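Local coordinates for protein tyrosine--tRNA ligase (Archaeoglobus fulgidus, PDB 2CYB) that catalyses the ATP-dependent attachment of tyrosine to tRNA(Tyr) through a tyrosyl-adenylate intermediate, working as a homodimeric class I aminoacyl-tRNA synthetase, at residues V267-A272 with V304-N309; D72-L77 with E114-R119. All coordinates share one frame; numbering follows the deposited sequence.

Contact 1 of 2, residues V267-A272 with V304-N309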
ATOM      1  N   VAL A 267     -23.720 -35.021  27.210  1.00 32.28           N
ATOM      2  CA  VAL A 267     -24.107 -36.376  27.552  1.00 33.24           C
ATOM      3  C   VAL A 267     -23.590 -37.303  26.459  1.00 34.91           C
ATOM      4  O   VAL A 267     -23.864 -37.104  25.275  1.00 40.03           O
ATOM      5  CB  VAL A 267     -25.643 -36.508  27.639  1.00 37.26           C
ATOM      6  CG1 VAL A 267     -26.033 -37.952  27.908  1.00 41.82           C
ATOM      7  CG2 VAL A 267     -26.179 -35.606  28.737  1.00 37.85           C
ATOM      8  N   VAL A 268     -22.822 -38.306  26.858  1.00 30.66           N
ATOM      9  CA  VAL A 268     -22.282 -39.267  25.915  1.00 32.30           C
ATOM     10  C   VAL A 268     -23.032 -40.577  26.116  1.00 37.31           C
ATOM     11  O   VAL A 268     -22.740 -41.336  27.042  1.00 35.33           O
ATOM     12  CB  VAL A 268     -20.783 -39.490  26.162  1.00 30.75           C
ATOM     13  CG1 VAL A 268     -20.233 -40.512  25.188  1.00 31.19           C
ATOM     14  CG2 VAL A 268     -20.043 -38.170  26.024  1.00 31.42           C
ATOM     15  N   GLU A 269     -24.017 -40.835  25.264  1.00 33.07           N
ATOM     16  CA  GLU A 269     -24.785 -42.069  25.376  1.00 38.43           C
ATOM     17  C   GLU A 269     -23.883 -43.222  24.955  1.00 37.63           C
ATOM     18  O   GLU A 269     -23.131 -43.110  23.978  1.00 33.52           O
ATOM     19  CB  GLU A 269     -26.025 -42.014  24.481  1.00 39.19           C
ATOM     20  CG  GLU A 269     -26.853 -40.751  24.653  1.00 50.33           C
ATOM     21  CD  GLU A 269     -28.229 -40.846  24.014  1.00 55.76           C
ATOM     22  OE1 GLU A 269     -28.357 -41.476  22.944  1.00 55.98           O
ATOM     23  OE2 GLU A 269     -29.185 -40.275  24.582  1.00 62.39           O
ATOM     24  N   ARG A 270     -23.943 -44.323  25.697  1.00 35.61           N
ATOM     25  CA  ARG A 270     -23.120 -45.487  25.390  1.00 33.24           C
ATOM     26  C   ARG A 270     -23.858 -46.762  25.747  1.00 36.16           C
ATOM     27  O   ARG A 270     -24.740 -46.751  26.596  1.00 35.12           O
ATOM     28  CB  ARG A 270     -21.821 -45.475  26.197  1.00 34.21           C
ATOM     29  CG  ARG A 270     -20.910 -44.291  25.974  1.00 39.69           C
ATOM     30  CD  ARG A 270     -19.611 -44.469  26.752  1.00 40.89           C
ATOM     31  NE  ARG A 270     -19.832 -44.499  28.197  1.00 41.53           N
ATOM     32  CZ  ARG A 270     -18.860 -44.525  29.103  1.00 44.51           C
ATOM     33  NH1 ARG A 270     -17.589 -44.526  28.718  1.00 40.53           N
ATOM     34  NH2 ARG A 270     -19.156 -44.537  30.396  1.00 34.29           N
ATOM     35  N   ASP A 271     -23.490 -47.863  25.103  1.00 36.21           N
ATOM     36  CA  ASP A 271     -24.111 -49.141  25.426  1.00 41.54           C
ATOM     37  C   ASP A 271     -23.630 -49.485  26.829  1.00 42.06           C
ATOM     38  O   ASP A 271     -22.566 -49.025  27.259  1.00 39.43           O
ATOM     39  CB  ASP A 271     -23.661 -50.239  24.458  1.00 44.11           C
ATOM     40  CG  ASP A 271     -24.194 -50.042  23.061  1.00 47.20           C
ATOM     41  OD1 ASP A 271     -25.281 -49.440  22.915  1.00 48.75           O
ATOM     42  OD2 ASP A 271     -23.535 -50.508  22.107  1.00 51.54           O
ATOM     43  N   ALA A 272     -24.405 -50.294  27.540  1.00 47.21           N
ATOM     44  CA  ALA A 272     -24.038 -50.687  28.894  1.00 43.32           C
ATOM     45  C   ALA A 272     -22.667 -51.347  28.928  1.00 37.92           C
ATOM     46  O   ALA A 272     -21.871 -51.101  29.839  1.00 39.24           O
ATOM     47  CB  ALA A 272     -25.084 -51.636  29.461  1.00 46.61           C
ATOM     48  N   VAL A 304     -20.332 -35.924  19.937  1.00 27.52           N
ATOM     49  CA  VAL A 304     -19.906 -34.652  19.351  1.00 27.77           C
ATOM     50  C   VAL A 304     -20.718 -34.356  18.084  1.00 28.40           C
ATOM     51  O   VAL A 304     -21.141 -33.225  17.860  1.00 29.45           O
ATOM     52  CB  VAL A 304     -18.407 -34.671  19.012  1.00 28.09           C
ATOM     53  CG1 VAL A 304     -18.029 -33.431  18.186  1.00 31.75           C
ATOM     54  CG2 VAL A 304     -17.594 -34.718  20.298  1.00 32.98           C
ATOM     55  N   ALA A 305     -20.941 -35.377  17.262  1.00 35.87           N
ATOM     56  CA  ALA A 305     -21.715 -35.191  16.040  1.00 35.09           C
ATOM     57  C   ALA A 305     -23.147 -34.786  16.369  1.00 36.55           C
ATOM     58  O   ALA A 305     -23.725 -33.920  15.708  1.00 37.13           O
ATOM     59  CB  ALA A 305     -21.708 -36.480  15.200  1.00 31.62           C
ATOM     60  N   LYS A 306     -23.727 -35.411  17.392  1.00 32.27           N
ATOM     61  CA  LYS A 306     -25.098 -35.095  17.776  1.00 32.36           C
ATOM     62  C   LYS A 306     -25.247 -33.664  18.289  1.00 30.72           C
ATOM     63  O   LYS A 306     -26.176 -32.951  17.903  1.00 32.05           O
ATOM     64  CB  LYS A 306     -25.594 -36.072  18.846  1.00 31.25           C
ATOM     65  CG  LYS A 306     -26.981 -35.743  19.369  1.00 33.64           C
ATOM     66  CD  LYS A 306     -27.422 -36.717  20.452  1.00 47.95           C
ATOM     67  CE  LYS A 306     -28.784 -36.323  21.005  1.00 57.92           C
ATOM     68  NZ  LYS A 306     -29.228 -37.221  22.109  1.00 72.46           N
ATOM     69  N   TYR A 307     -24.346 -33.240  19.169  1.00 34.43           N
ATOM     70  CA  TYR A 307     -24.428 -31.888  19.697  1.00 33.55           C
ATOM     71  C   TYR A 307     -24.125 -30.845  18.625  1.00 33.17           C
ATOM     72  O   TYR A 307     -24.787 -29.807  18.552  1.00 35.05           O
ATOM     73  CB  TYR A 307     -23.478 -31.712  20.880  1.00 40.01           C
ATOM     74  CG  TYR A 307     -24.055 -32.221  22.180  1.00 40.05           C
ATOM     75  CD1 TYR A 307     -24.021 -33.576  22.499  1.00 40.37           C
ATOM     76  CD2 TYR A 307     -24.663 -31.345  23.078  1.00 37.10           C
ATOM     77  CE1 TYR A 307     -24.579 -34.051  23.689  1.00 39.63           C
ATOM     78  CE2 TYR A 307     -25.223 -31.807  24.265  1.00 38.69           C
ATOM     79  CZ  TYR A 307     -25.176 -33.158  24.565  1.00 34.31           C
ATOM     80  OH  TYR A 307     -25.715 -33.615  25.747  1.00 33.69           O
ATOM     81  N   LEU A 308     -23.128 -31.122  17.794  1.00 30.27           N
ATOM     82  CA  LEU A 308     -22.775 -30.187  16.735  1.00 38.03           C
ATOM     83  C   LEU A 308     -23.969 -30.049  15.796  1.00 35.14           C
ATOM     84  O   LEU A 308     -24.294 -28.947  15.357  1.00 35.85           O
ATOM     85  CB  LEU A 308     -21.546 -30.677  15.963  1.00 33.30           C
ATOM     86  CG  LEU A 308     -20.944 -29.692  14.955  1.00 43.32           C
ATOM     87  CD1 LEU A 308     -20.662 -28.346  15.628  1.00 38.48           C
ATOM     88  CD2 LEU A 308     -19.658 -30.278  14.395  1.00 41.09           C
ATOM     89  N   ASN A 309     -24.633 -31.163  15.498  1.00 34.36           N
ATOM     90  CA  ASN A 309     -25.796 -31.108  14.618  1.00 34.95           C
ATOM     91  C   ASN A 309     -26.936 -30.316  15.240  1.00 36.14           C
ATOM     92  O   ASN A 309     -27.699 -29.660  14.531  1.00 38.23           O
ATOM     93  CB  ASN A 309     -26.272 -32.514  14.237  1.00 34.61           C
ATOM     94  CG  ASN A 309     -25.543 -33.055  13.027  1.00 42.43           C
ATOM     95  OD1 ASN A 309     -25.215 -32.303  12.109  1.00 37.19           O
ATOM     96  ND2 ASN A 309     -25.294 -34.361  13.008  1.00 40.41           N
TER

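Contact 2 of 2, residues D72-L77 with E114-R119. With TYR (tyrosine), chain C.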
ATOM      1  N   ASP A  72     -14.780  -6.252   4.085  1.00 22.59           N
ATOM      2  CA  ASP A  72     -14.860  -6.453   2.647  1.00 24.67           C
ATOM      3  C   ASP A  72     -13.651  -5.958   1.863  1.00 25.58           C
ATOM      4  O   ASP A  72     -13.236  -6.602   0.909  1.00 30.85           O
ATOM      5  CB  ASP A  72     -16.146  -5.823   2.075  1.00 28.95           C
ATOM      6  CG  ASP A  72     -16.328  -4.366   2.473  1.00 32.61           C
ATOM      7  OD1 ASP A  72     -17.201  -3.706   1.870  1.00 40.16           O
ATOM      8  OD2 ASP A  72     -15.629  -3.877   3.388  1.00 30.86           O
ATOM      9  N   ILE A  73     -13.094  -4.816   2.250  1.00 28.23           N
ATOM     10  CA  ILE A  73     -11.918  -4.304   1.552  1.00 27.21           C
ATOM     11  C   ILE A  73     -10.740  -5.254   1.798  1.00 24.90           C
ATOM     12  O   ILE A  73      -9.975  -5.542   0.883  1.00 24.84           O
ATOM     13  CB  ILE A  73     -11.542  -2.901   2.040  1.00 23.05           C
ATOM     14  CG1 ILE A  73     -12.719  -1.941   1.821  1.00 36.16           C
ATOM     15  CG2 ILE A  73     -10.303  -2.408   1.303  1.00 29.15           C
ATOM     16  CD1 ILE A  73     -13.187  -1.859   0.398  1.00 38.10           C
ATOM     17  N   HIS A  74     -10.601  -5.745   3.027  1.00 26.83           N
ATOM     18  CA  HIS A  74      -9.518  -6.682   3.325  1.00 28.54           C
ATOM     19  C   HIS A  74      -9.629  -7.936   2.459  1.00 26.21           C
ATOM     20  O   HIS A  74      -8.624  -8.435   1.934  1.00 25.39           O
ATOM     21  CB  HIS A  74      -9.520  -7.075   4.805  1.00 24.96           C
ATOM     22  CG  HIS A  74      -8.885  -6.054   5.691  1.00 25.16           C
ATOM     23  ND1 HIS A  74      -9.548  -4.923   6.118  1.00 27.88           N
ATOM     24  CD2 HIS A  74      -7.628  -5.966   6.189  1.00 25.75           C
ATOM     25  CE1 HIS A  74      -8.727  -4.184   6.844  1.00 29.64           C
ATOM     26  NE2 HIS A  74      -7.556  -4.793   6.902  1.00 25.66           N
ATOM     27  N   ALA A  75     -10.852  -8.437   2.312  1.00 24.56           N
ATOM     28  CA  ALA A  75     -11.109  -9.617   1.495  1.00 27.43           C
ATOM     29  C   ALA A  75     -10.668  -9.328   0.059  1.00 27.11           C
ATOM     30  O   ALA A  75     -10.090 -10.182  -0.617  1.00 28.10           O
ATOM     31  CB  ALA A  75     -12.600  -9.965   1.534  1.00 28.77           C
ATOM     32  N   TYR A  76     -10.931  -8.112  -0.400  1.00 26.54           N
ATOM     33  CA  TYR A  76     -10.544  -7.738  -1.749  1.00 26.71           C
ATOM     34  C   TYR A  76      -9.023  -7.727  -1.881  1.00 24.81           C
ATOM     35  O   TYR A  76      -8.467  -8.260  -2.838  1.00 24.74           O
ATOM     36  CB  TYR A  76     -11.072  -6.352  -2.094  1.00 26.02           C
ATOM     37  CG  TYR A  76     -10.689  -5.915  -3.485  1.00 27.50           C
ATOM     38  CD1 TYR A  76     -11.404  -6.361  -4.594  1.00 27.60           C
ATOM     39  CD2 TYR A  76      -9.603  -5.075  -3.694  1.00 25.83           C
ATOM     40  CE1 TYR A  76     -11.045  -5.974  -5.882  1.00 30.58           C
ATOM     41  CE2 TYR A  76      -9.230  -4.681  -4.973  1.00 26.26           C
ATOM     42  CZ  TYR A  76      -9.960  -5.134  -6.062  1.00 31.66           C
ATOM     43  OH  TYR A  76      -9.618  -4.734  -7.328  1.00 33.02           O
ATOM     44  N   LEU A  77      -8.361  -7.098  -0.919  1.00 22.53           N
ATOM     45  CA  LEU A  77      -6.903  -6.997  -0.928  1.00 25.69           C
ATOM     46  C   LEU A  77      -6.232  -8.357  -0.851  1.00 25.84           C
ATOM     47  O   LEU A  77      -5.105  -8.536  -1.327  1.00 26.94           O
ATOM     48  CB  LEU A  77      -6.430  -6.179   0.264  1.00 25.43           C
ATOM     49  CG  LEU A  77      -6.850  -4.720   0.370  1.00 23.76           C
ATOM     50  CD1 LEU A  77      -6.317  -4.173   1.696  1.00 24.54           C
ATOM     51  CD2 LEU A  77      -6.299  -3.933  -0.822  1.00 24.37           C
ATOM     52  N   GLU A 114     -17.497   1.068   4.820  1.00 35.36           N
ATOM     53  CA  GLU A 114     -18.256   2.170   5.426  1.00 39.01           C
ATOM     54  C   GLU A 114     -17.378   3.336   5.886  1.00 42.97           C
ATOM     55  O   GLU A 114     -17.834   4.484   5.943  1.00 33.23           O
ATOM     56  CB  GLU A 114     -19.042   1.678   6.647  1.00 39.87           C
ATOM     57  CG  GLU A 114     -20.298   0.887   6.365  1.00 47.77           C
ATOM     58  CD  GLU A 114     -21.002   0.471   7.656  1.00 52.48           C
ATOM     59  OE1 GLU A 114     -21.081   1.305   8.583  1.00 53.89           O
ATOM     60  OE2 GLU A 114     -21.479  -0.681   7.745  1.00 44.80           O
ATOM     61  N   TYR A 115     -16.128   3.044   6.233  1.00 29.57           N
ATOM     62  CA  TYR A 115     -15.226   4.081   6.711  1.00 32.71           C
ATOM     63  C   TYR A 115     -13.784   3.963   6.212  1.00 30.48           C
ATOM     64  O   TYR A 115     -13.012   4.905   6.349  1.00 29.31           O
ATOM     65  CB  TYR A 115     -15.196   4.068   8.239  1.00 33.26           C
ATOM     66  CG  TYR A 115     -14.604   2.787   8.795  1.00 31.07           C
ATOM     67  CD1 TYR A 115     -15.389   1.645   8.961  1.00 30.32           C
ATOM     68  CD2 TYR A 115     -13.246   2.709   9.118  1.00 28.03           C
ATOM     69  CE1 TYR A 115     -14.839   0.448   9.443  1.00 32.63           C
ATOM     70  CE2 TYR A 115     -12.683   1.518   9.595  1.00 32.88           C
ATOM     71  CZ  TYR A 115     -13.485   0.394   9.756  1.00 34.79           C
ATOM     72  OH  TYR A 115     -12.934  -0.784  10.235  1.00 29.03           O
ATOM     73  N   GLN A 116     -13.414   2.817   5.647  1.00 32.76           N
ATOM     74  CA  GLN A 116     -12.030   2.633   5.194  1.00 29.23           C
ATOM     75  C   GLN A 116     -11.609   3.424   3.955  1.00 32.62           C
ATOM     76  O   GLN A 116     -10.452   3.352   3.543  1.00 31.07           O
ATOM     77  CB  GLN A 116     -11.742   1.141   4.992  1.00 24.77           C
ATOM     78  CG  GLN A 116     -11.859   0.365   6.285  1.00 21.91           C
ATOM     79  CD  GLN A 116     -11.770  -1.142   6.098  1.00 25.14           C
ATOM     80  OE1 GLN A 116     -12.192  -1.687   5.077  1.00 26.74           O
ATOM     81  NE2 GLN A 116     -11.240  -1.821   7.101  1.00 28.09           N
ATOM     82  N   LEU A 117     -12.534   4.174   3.358  1.00 33.96           N
ATOM     83  CA  LEU A 117     -12.197   4.989   2.192  1.00 30.63           C
ATOM     84  C   LEU A 117     -12.338   6.463   2.541  1.00 30.63           C
ATOM     85  O   LEU A 117     -12.177   7.334   1.682  1.00 34.68           O
ATOM     86  CB  LEU A 117     -13.104   4.656   1.005  1.00 33.95           C
ATOM     87  CG  LEU A 117     -12.970   3.266   0.374  1.00 40.30           C
ATOM     88  CD1 LEU A 117     -13.949   3.139  -0.785  1.00 43.22           C
ATOM     89  CD2 LEU A 117     -11.540   3.055  -0.116  1.00 39.86           C
ATOM     90  N   SER A 118     -12.640   6.743   3.805  1.00 31.23           N
ATOM     91  CA  SER A 118     -12.802   8.123   4.263  1.00 33.11           C
ATOM     92  C   SER A 118     -11.444   8.824   4.312  1.00 36.91           C
ATOM     93  O   SER A 118     -10.415   8.181   4.505  1.00 31.80           O
ATOM     94  CB  SER A 118     -13.464   8.155   5.644  1.00 35.71           C
ATOM     95  OG  SER A 118     -12.573   7.744   6.663  1.00 39.46           O
ATOM     96  N   ARG A 119     -11.444  10.145   4.144  1.00 31.67           N
ATOM     97  CA  ARG A 119     -10.204  10.912   4.137  1.00 34.87           C
ATOM     98  C   ARG A 119      -9.339  10.724   5.379  1.00 29.72           C
ATOM     99  O   ARG A 119      -8.118  10.585   5.275  1.00 35.09           O
ATOM    100  CB  ARG A 119     -10.498  12.402   3.967  1.00 41.15           C
ATOM    101  CG  ARG A 119      -9.239  13.258   3.937  1.00 41.46           C
ATOM    102  CD  ARG A 119      -9.511  14.673   4.409  1.00 54.58           C
ATOM    103  NE  ARG A 119      -8.307  15.495   4.356  1.00 59.64           N
ATOM    104  CZ  ARG A 119      -7.750  15.926   3.230  1.00 61.02           C
ATOM    105  NH1 ARG A 119      -6.652  16.669   3.272  1.00 61.21           N
ATOM    106  NH2 ARG A 119      -8.300  15.624   2.061  1.00 56.73           N
TER
HETATM  107  N   TYR C 401      -6.934 -10.662   9.316  1.00 23.64           N
HETATM  108  CA  TYR C 401      -8.188 -11.333   9.741  1.00 24.29           C
HETATM  109  C   TYR C 401      -8.207 -12.793   9.292  1.00 28.77           C
HETATM  110  O   TYR C 401      -9.204 -13.475   9.581  1.00 29.21           O
HETATM  111  CB  TYR C 401      -9.390 -10.574   9.169  1.00 27.15           C
HETATM  112  CG  TYR C 401      -9.458  -9.163   9.700  1.00 24.91           C
HETATM  113  CD1 TYR C 401      -9.472  -8.063   8.841  1.00 25.85           C
HETATM  114  CD2 TYR C 401      -9.505  -8.930  11.081  1.00 22.90           C
HETATM  115  CE1 TYR C 401      -9.537  -6.754   9.350  1.00 23.28           C
HETATM  116  CE2 TYR C 401      -9.567  -7.647  11.594  1.00 26.77           C
HETATM  117  CZ  TYR C 401      -9.586  -6.561  10.728  1.00 28.99           C
HETATM  118  OH  TYR C 401      -9.669  -5.296  11.252  1.00 25.54           O
HETATM  119  OXT TYR C 401      -7.219 -13.238   8.672  1.00 29.79           O
HETATM  120  O   HOH W   1     -12.094  -4.315   5.182  1.00 24.52           O

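Contact 1 of 2, residues V267-A272 with V304-N309
In the largely helical C-terminal part of this class I synthetase, a small β-hairpin leans on helix 297-319, and V267 of its first strand meets Y307 of the helix. V268, one residue on, bonds through its backbone to V278 of the partner strand, which leaves the N-H of V267 turned to the other side of the strand. There it donates to Y307 OH, 2.8 Å from V267 N, in a nearly straight bond with an N-H...O angle of 169°. The tyrosine reaches the strand with its phenol end and one ring edge: Y307 CE1 lies 3.5 Å from V267 O, which sits near the ring plane. With Y307 CG anti to its carbonyl carbon (chi1 -82°), the ring projects from the helix toward the strand, and F263 meets it edge-to-face while I259 adds aliphatic packing. The valine borders the same hydroxyl, with V267 CB 3.5 Å from Y307 OH; its CG2 methyl, beside the backbone N, comes to 3.6 Å from Y307 OH.

On the solvent-facing side, K306 stretches out from the helix fully extended, CG anti to the backbone N (chi1 176°), and crosses the E269 side chain at about a right angle. Their charged ends form a long salt bridge, probably of modest strength, with E269 OE2 3.9 Å from K306 NZ.

Contact 2 of 2, residues D72-L77 with E114-R119
The imidazole of H74, in the tyrosine pocket of the Rossmann-fold catalytic domain, carries the substrate on one face and meets Q116 at its edge. CE1 of the bound tyrosine stands 3.5 Å above the ring plane, over its centre, while Q116 NE2 lies in that plane, 3.5 Å from H74 CE1. Ring and amide planes are 49° apart. The Y115 ring has Q116 CG over one face, offset toward the rim.

Water 1, also in the imidazole plane, joins helix 72-77 to the loop 114-119: it accepts from H74 N, is hydrogen-bonded to H74 ND1 at 2.8 Å, and donates to Q116 OE1 at 2.6 Å. Q116 is a second-shell residue, since its NE2 bonds to OD2 of D165, whose OD1 holds the substrate. With an alanine here in place of H74 the imidazole is gone, which would probably open a gap against that face of the substrate ring and leave water 1, without its ND1 partner, less firmly placed.

I73 and Q116 run past each other in opposite directions, with I73 CG1 3.3 Å from Q116 OE1. A type I turn shapes the loop, and S118 OG donates to Y115 O at 2.9 Å, in the carbonyl plane.

Overall arrangement
From the N terminus, the chain runs through strand 65-70 into helix 72-77, the first half of contact 2. The next 36 residues pass through helix 83-99 and return along strand 108-111, a parallel β-α-β crossover to the edge of the main sheet; contact 2 closes this loop beside the substrate. The chain then completes the catalytic domain, passes the KMSKS region, and enters the C-terminal helices. Contact 1 opens only there, closing a 31-residue loop that joins the small hairpin to helix 297-319. The two loops are in series, neither nested nor crossing. The centres of contact 1 and contact 2 lie about 44 Å apart, on opposite sides of the chain's centre, and the contacts do not touch.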